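Local atomic coordinates of KP6 killer toxin subunit alpha (Ustilago maydis virus P6, PDB entry 4GVB), a protein that forms one half of a secreted heterodimeric antifungal toxin and recognises cellular receptors on sensitive fungal cells before the beta subunit precipitates death. Residues R28-K41 against Y44-L57. Sequence-based numbering, arbitrary orientation.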
loop_
_atom_site.group_PDB
_atom_site.type_symbol
_atom_site.label_atom_id
_atom_site.label_comp_id
_atom_site.label_asym_id
_atom_site.label_seq_id
_atom_site.Cartn_x
_atom_site.Cartn_y
_atom_site.Cartn_z
ATOM N N ARG A 28 5.809 -5.382 1.867
ATOM C CA ARG A 28 5.085 -5.960 2.991
ATOM C C ARG A 28 3.903 -5.108 3.457
ATOM O O ARG A 28 2.860 -5.649 3.815
ATOM C CB ARG A 28 6.030 -6.272 4.161
ATOM C CG ARG A 28 6.508 -5.074 4.961
ATOM C CD ARG A 28 7.296 -5.531 6.191
ATOM N NE ARG A 28 8.302 -6.532 5.835
ATOM C CZ ARG A 28 8.235 -7.819 6.168
ATOM N NH1 ARG A 28 7.213 -8.273 6.882
ATOM N NH2 ARG A 28 9.199 -8.655 5.793
ATOM N N TYR A 29 4.057 -3.787 3.437
ATOM C CA TYR A 29 2.965 -2.901 3.835
ATOM C C TYR A 29 1.756 -3.033 2.918
ATOM O O TYR A 29 0.616 -2.934 3.362
ATOM C CB TYR A 29 3.426 -1.445 3.859
ATOM C CG TYR A 29 4.261 -1.093 5.066
ATOM C CD1 TYR A 29 3.667 -0.677 6.244
ATOM C CD2 TYR A 29 5.645 -1.180 5.025
ATOM C CE1 TYR A 29 4.433 -0.349 7.356
ATOM C CE2 TYR A 29 6.423 -0.857 6.131
ATOM C CZ TYR A 29 5.809 -0.440 7.293
ATOM O OH TYR A 29 6.573 -0.111 8.395
ATOM N N ALA A 30 2.009 -3.238 1.634
ATOM C CA ALA A 30 0.935 -3.402 0.665
ATOM C C ALA A 30 0.290 -4.784 0.833
ATOM O O ALA A 30 -0.933 -4.931 0.786
ATOM C CB ALA A 30 1.464 -3.243 -0.735
ATOM N N THR A 31 1.126 -5.793 1.042
ATOM C CA THR A 31 0.631 -7.144 1.314
ATOM C C THR A 31 -0.207 -7.165 2.565
ATOM O O THR A 31 -1.315 -7.692 2.553
ATOM C CB THR A 31 1.777 -8.171 1.485
ATOM O OG1 THR A 31 2.540 -8.235 0.281
ATOM C CG2 THR A 31 1.198 -9.563 1.773
ATOM N N ALA A 32 0.324 -6.607 3.651
ATOM C CA ALA A 32 -0.393 -6.546 4.920
ATOM C C ALA A 32 -1.782 -5.952 4.767
ATOM O O ALA A 32 -2.729 -6.455 5.348
ATOM C CB ALA A 32 0.394 -5.753 5.952
ATOM N N ALA A 33 -1.880 -4.859 4.013
ATOM C CA ALA A 33 -3.156 -4.164 3.823
ATOM C C ALA A 33 -4.197 -4.982 3.075
ATOM O O ALA A 33 -5.395 -4.646 3.081
ATOM C CB ALA A 33 -2.924 -2.819 3.111
ATOM N N GLY A 34 -3.734 -6.031 2.397
ATOM C CA GLY A 34 -4.590 -6.947 1.669
ATOM C C GLY A 34 -4.725 -8.307 2.338
ATOM O O GLY A 34 -5.170 -9.253 1.711
ATOM N N CYS A 35 -4.393 -8.393 3.619
ATOM C CA CYS A 35 -4.361 -9.686 4.316
ATOM C C CYS A 35 -4.872 -9.625 5.762
ATOM O O CYS A 35 -5.130 -8.552 6.312
ATOM C CB CYS A 35 -2.923 -10.215 4.332
ATOM S SG CYS A 35 -2.821 -12.030 4.443
ATOM N N GLY A 36 -5.010 -10.791 6.382
ATOM C CA GLY A 36 -5.265 -10.845 7.808
ATOM C C GLY A 36 -6.658 -10.364 8.104
ATOM O O GLY A 36 -7.619 -10.912 7.567
ATOM N N ASP A 37 -6.771 -9.349 8.959
ATOM C CA ASP A 37 -8.072 -8.758 9.265
ATOM C C ASP A 37 -8.776 -8.301 7.984
ATOM O O ASP A 37 -10.002 -8.179 7.947
ATOM C CB ASP A 37 -7.927 -7.550 10.197
ATOM C CG ASP A 37 -7.468 -7.926 11.605
ATOM O OD1 ASP A 37 -7.765 -9.048 12.070
ATOM O OD2 ASP A 37 -6.822 -7.071 12.250
ATOM N N HIS A 38 -8.001 -8.046 6.933
ATOM C CA HIS A 38 -8.552 -7.408 5.733
ATOM C C HIS A 38 -9.060 -8.409 4.723
ATOM O O HIS A 38 -9.742 -8.042 3.766
ATOM C CB HIS A 38 -7.504 -6.502 5.079
ATOM C CG HIS A 38 -6.932 -5.483 6.011
ATOM N ND1 HIS A 38 -7.675 -4.439 6.516
ATOM C CD2 HIS A 38 -5.694 -5.354 6.540
ATOM C CE1 HIS A 38 -6.918 -3.707 7.312
ATOM N NE2 HIS A 38 -5.710 -4.239 7.339
ATOM N N LEU A 39 -8.727 -9.682 4.928
ATOM C CA LEU A 39 -9.126 -10.720 3.987
ATOM C C LEU A 39 -9.587 -11.956 4.748
ATOM O O LEU A 39 -8.790 -12.674 5.357
ATOM C CB LEU A 39 -7.981 -11.078 3.028
ATOM C CG LEU A 39 -8.328 -12.067 1.910
ATOM C CD1 LEU A 39 -9.517 -11.578 1.068
ATOM C CD2 LEU A 39 -7.128 -12.318 1.020
ATOM N N SER A 40 -10.882 -12.198 4.707
ATOM C CA SER A 40 -11.466 -13.338 5.416
ATOM C C SER A 40 -10.780 -14.642 5.032
ATOM O O SER A 40 -10.536 -14.901 3.858
ATOM C CB SER A 40 -12.967 -13.419 5.131
ATOM O OG SER A 40 -13.559 -14.535 5.774
ATOM N N LYS A 41 -10.459 -15.445 6.044
ATOM C CA LYS A 41 -9.915 -16.784 5.844
ATOM C C LYS A 41 -8.415 -16.754 5.559
ATOM O O LYS A 41 -7.786 -17.797 5.406
ATOM C CB LYS A 41 -10.658 -17.511 4.717
ATOM C CG LYS A 41 -12.171 -17.574 4.905
ATOM C CD LYS A 41 -12.873 -18.219 3.710
ATOM C CE LYS A 41 -12.794 -17.334 2.469
ATOM N NZ LYS A 41 -13.251 -18.015 1.227
ATOM N N TYR A 44 -1.964 -13.797 7.743
ATOM C CA TYR A 44 -0.848 -12.896 7.450
ATOM C C TYR A 44 0.423 -13.264 8.222
ATOM O O TYR A 44 0.529 -13.024 9.421
ATOM C CB TYR A 44 -1.200 -11.417 7.685
ATOM C CG TYR A 44 -0.034 -10.505 7.352
ATOM C CD1 TYR A 44 0.538 -10.521 6.089
ATOM C CD2 TYR A 44 0.508 -9.644 8.302
ATOM C CE1 TYR A 44 1.634 -9.718 5.774
ATOM C CE2 TYR A 44 1.601 -8.831 7.997
ATOM C CZ TYR A 44 2.157 -8.872 6.729
ATOM O OH TYR A 44 3.238 -8.070 6.404
ATOM N N ASP A 45 1.380 -13.834 7.509
ATOM C CA ASP A 45 2.696 -14.139 8.070
ATOM C C ASP A 45 3.491 -12.843 8.176
ATOM O O ASP A 45 4.170 -12.464 7.228
ATOM C CB ASP A 45 3.419 -15.123 7.142
ATOM C CG ASP A 45 4.776 -15.566 7.688
ATOM O OD1 ASP A 45 5.434 -14.771 8.390
ATOM O OD2 ASP A 45 5.186 -16.713 7.406
ATOM N N ALA A 46 3.404 -12.163 9.319
ATOM C CA ALA A 46 3.972 -10.823 9.463
ATOM C C ALA A 46 5.489 -10.839 9.337
ATOM O O ALA A 46 6.108 -9.828 8.988
ATOM C CB ALA A 46 3.553 -10.195 10.789
ATOM N N ARG A 47 6.077 -11.996 9.618
ATOM C CA ARG A 47 7.517 -12.178 9.486
ATOM C C ARG A 47 7.951 -12.078 8.023
ATOM O O ARG A 47 8.626 -11.120 7.625
ATOM C CB ARG A 47 7.946 -13.523 10.084
ATOM C CG ARG A 47 9.442 -13.643 10.310
ATOM C CD ARG A 47 9.971 -12.503 11.196
ATOM N NE ARG A 47 9.369 -12.498 12.531
ATOM C CZ ARG A 47 9.602 -11.572 13.460
ATOM N NH1 ARG A 47 10.431 -10.562 13.209
ATOM N NH2 ARG A 47 9.003 -11.654 14.646
ATOM N N ALA A 48 7.562 -13.063 7.222
ATOM C CA ALA A 48 7.943 -13.068 5.818
ATOM C C ALA A 48 7.189 -11.993 5.047
ATOM O O ALA A 48 7.496 -11.728 3.889
ATOM C CB ALA A 48 7.705 -14.429 5.204
ATOM N N GLY A 49 6.207 -11.382 5.703
ATOM C CA GLY A 49 5.335 -10.412 5.072
ATOM C C GLY A 49 4.563 -10.968 3.884
ATOM O O GLY A 49 4.428 -10.279 2.877
ATOM N N HIS A 50 4.065 -12.204 4.005
ATOM C CA HIS A 50 3.303 -12.869 2.938
ATOM C C HIS A 50 1.865 -13.152 3.374
ATOM O O HIS A 50 1.571 -13.180 4.577
ATOM C CB HIS A 50 3.969 -14.186 2.520
ATOM C CG HIS A 50 5.331 -14.015 1.932
ATOM N ND1 HIS A 50 6.249 -15.042 1.869
ATOM C CD2 HIS A 50 5.936 -12.938 1.379
ATOM C CE1 HIS A 50 7.356 -14.606 1.296
ATOM N NE2 HIS A 50 7.193 -13.331 0.989
ATOM N N CYS A 51 0.978 -13.348 2.398
ATOM C CA CYS A 51 -0.428 -13.642 2.679
ATOM C C CYS A 51 -0.784 -15.056 2.251
ATOM O O CYS A 51 -0.661 -15.407 1.079
ATOM C CB CYS A 51 -1.377 -12.661 1.978
ATOM S SG CYS A 51 -3.112 -12.737 2.571
ATOM N N LEU A 52 -1.260 -15.842 3.210
ATOM C CA LEU A 52 -1.561 -17.244 2.979
ATOM C C LEU A 52 -3.064 -17.495 3.022
ATOM O O LEU A 52 -3.796 -16.809 3.730
ATOM C CB LEU A 52 -0.808 -18.120 3.992
ATOM C CG LEU A 52 0.699 -18.215 3.737
ATOM C CD1 LEU A 52 1.397 -16.943 4.142
ATOM C CD2 LEU A 52 1.329 -19.403 4.473
ATOM N N PHE A 53 -3.520 -18.454 2.223
ATOM C CA PHE A 53 -4.896 -18.898 2.263
ATOM C C PHE A 53 -5.088 -20.300 1.666
ATOM O O PHE A 53 -4.281 -20.784 0.851
ATOM C CB PHE A 53 -5.876 -17.883 1.619
ATOM C CG PHE A 53 -5.296 -17.106 0.467
ATOM C CD1 PHE A 53 -5.160 -17.685 -0.793
ATOM C CD2 PHE A 53 -4.888 -15.785 0.642
ATOM C CE1 PHE A 53 -4.611 -16.961 -1.854
ATOM C CE2 PHE A 53 -4.343 -15.048 -0.419
ATOM C CZ PHE A 53 -4.198 -15.640 -1.659
ATOM N N SER A 54 -6.171 -20.939 2.082
ATOM C CA SER A 54 -6.501 -22.273 1.591
ATOM C C SER A 54 -7.419 -22.138 0.383
ATOM O O SER A 54 -7.130 -22.653 -0.692
ATOM C CB SER A 54 -7.168 -23.108 2.702
ATOM O OG SER A 54 -7.592 -24.365 2.202
ATOM N N ASP A 55 -8.530 -21.435 0.555
ATOM C CA ASP A 55 -9.367 -21.119 -0.589
ATOM C C ASP A 55 -8.528 -20.306 -1.578
ATOM O O ASP A 55 -7.580 -19.626 -1.189
ATOM C CB ASP A 55 -10.620 -20.351 -0.164
ATOM C CG ASP A 55 -11.618 -21.219 0.592
ATOM O OD1 ASP A 55 -11.503 -22.464 0.540
ATOM O OD2 ASP A 55 -12.532 -20.656 1.219
ATOM N N ASP A 56 -8.868 -20.383 -2.855
ATOM C CA ASP A 56 -8.084 -19.695 -3.871
ATOM C C ASP A 56 -8.476 -18.225 -3.949
ATOM O O ASP A 56 -9.338 -17.844 -4.738
ATOM C CB ASP A 56 -8.286 -20.358 -5.230
ATOM C CG ASP A 56 -7.349 -19.812 -6.277
ATOM O OD1 ASP A 56 -6.651 -18.825 -5.980
ATOM O OD2 ASP A 56 -7.314 -20.364 -7.392
ATOM N N LEU A 57 -7.838 -17.406 -3.124
ATOM C CA LEU A 57 -8.137 -15.981 -3.071
ATOM C C LEU A 57 -7.157 -15.176 -3.926
ATOM O O LEU A 57 -7.038 -13.956 -3.769
ATOM C CB LEU A 57 -8.072 -15.488 -1.623
ATOM C CG LEU A 57 -8.942 -16.233 -0.605
ATOM C CD1 LEU A 57 -8.792 -15.626 0.789
ATOM C CD2 LEU A 57 -10.406 -16.239 -1.011
HETATM O O HOH W 1 5.206 -8.588 0.598
HETATM O O HOH W 2 -7.618 -20.231 4.393
#
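R28 at the start of helix 28-33 and G36 in the loop beyond it each bring their CA to 4.9 Å from a CA of the hairpin 44-53, that of G49 and that of Y44 respectively, so the helix's first turn meets the G49 turn and the loop meets strand 43-45. Next to G36, C35 SG is joined to C51 SG of strand 50-53 by a disulfide 2.0 Å long, with a relaxed torsion of 87° about the S-S bond. The Y44 ring, with CG anti to the backbone N (chi1 -179°), turns one face to A32, whose CA makes a CH-pi contact 4.1 Å from the ring centroid; a small alanine lets the flat ring come close. G49 accepts the positive phi of a G1 beta bulge and leaves room for R28, whose NH1 and NH2 both bind R47 O end-on, NH2 at 3.1 Å. Beside it, a water joins T31 OG1 to G49 O, while T31 OG1 also takes the N-H of C18 in strand 14-19. Farther along, L39 CD2 meets L57 CD1 at 3.7 Å and borders the F53 ring. K41 NZ closes that end with a 2.7 Å salt bridge to D55 OD2, which also accepts from the side-chain amide of residue N2 in helix 2-8. The disulfide thus ties loop to strand 50-53, flanked by apolar contacts, with an arginine on backbone carbonyls at one end and a salt bridge at the other, as suits a small secreted disulfide-rich toxin.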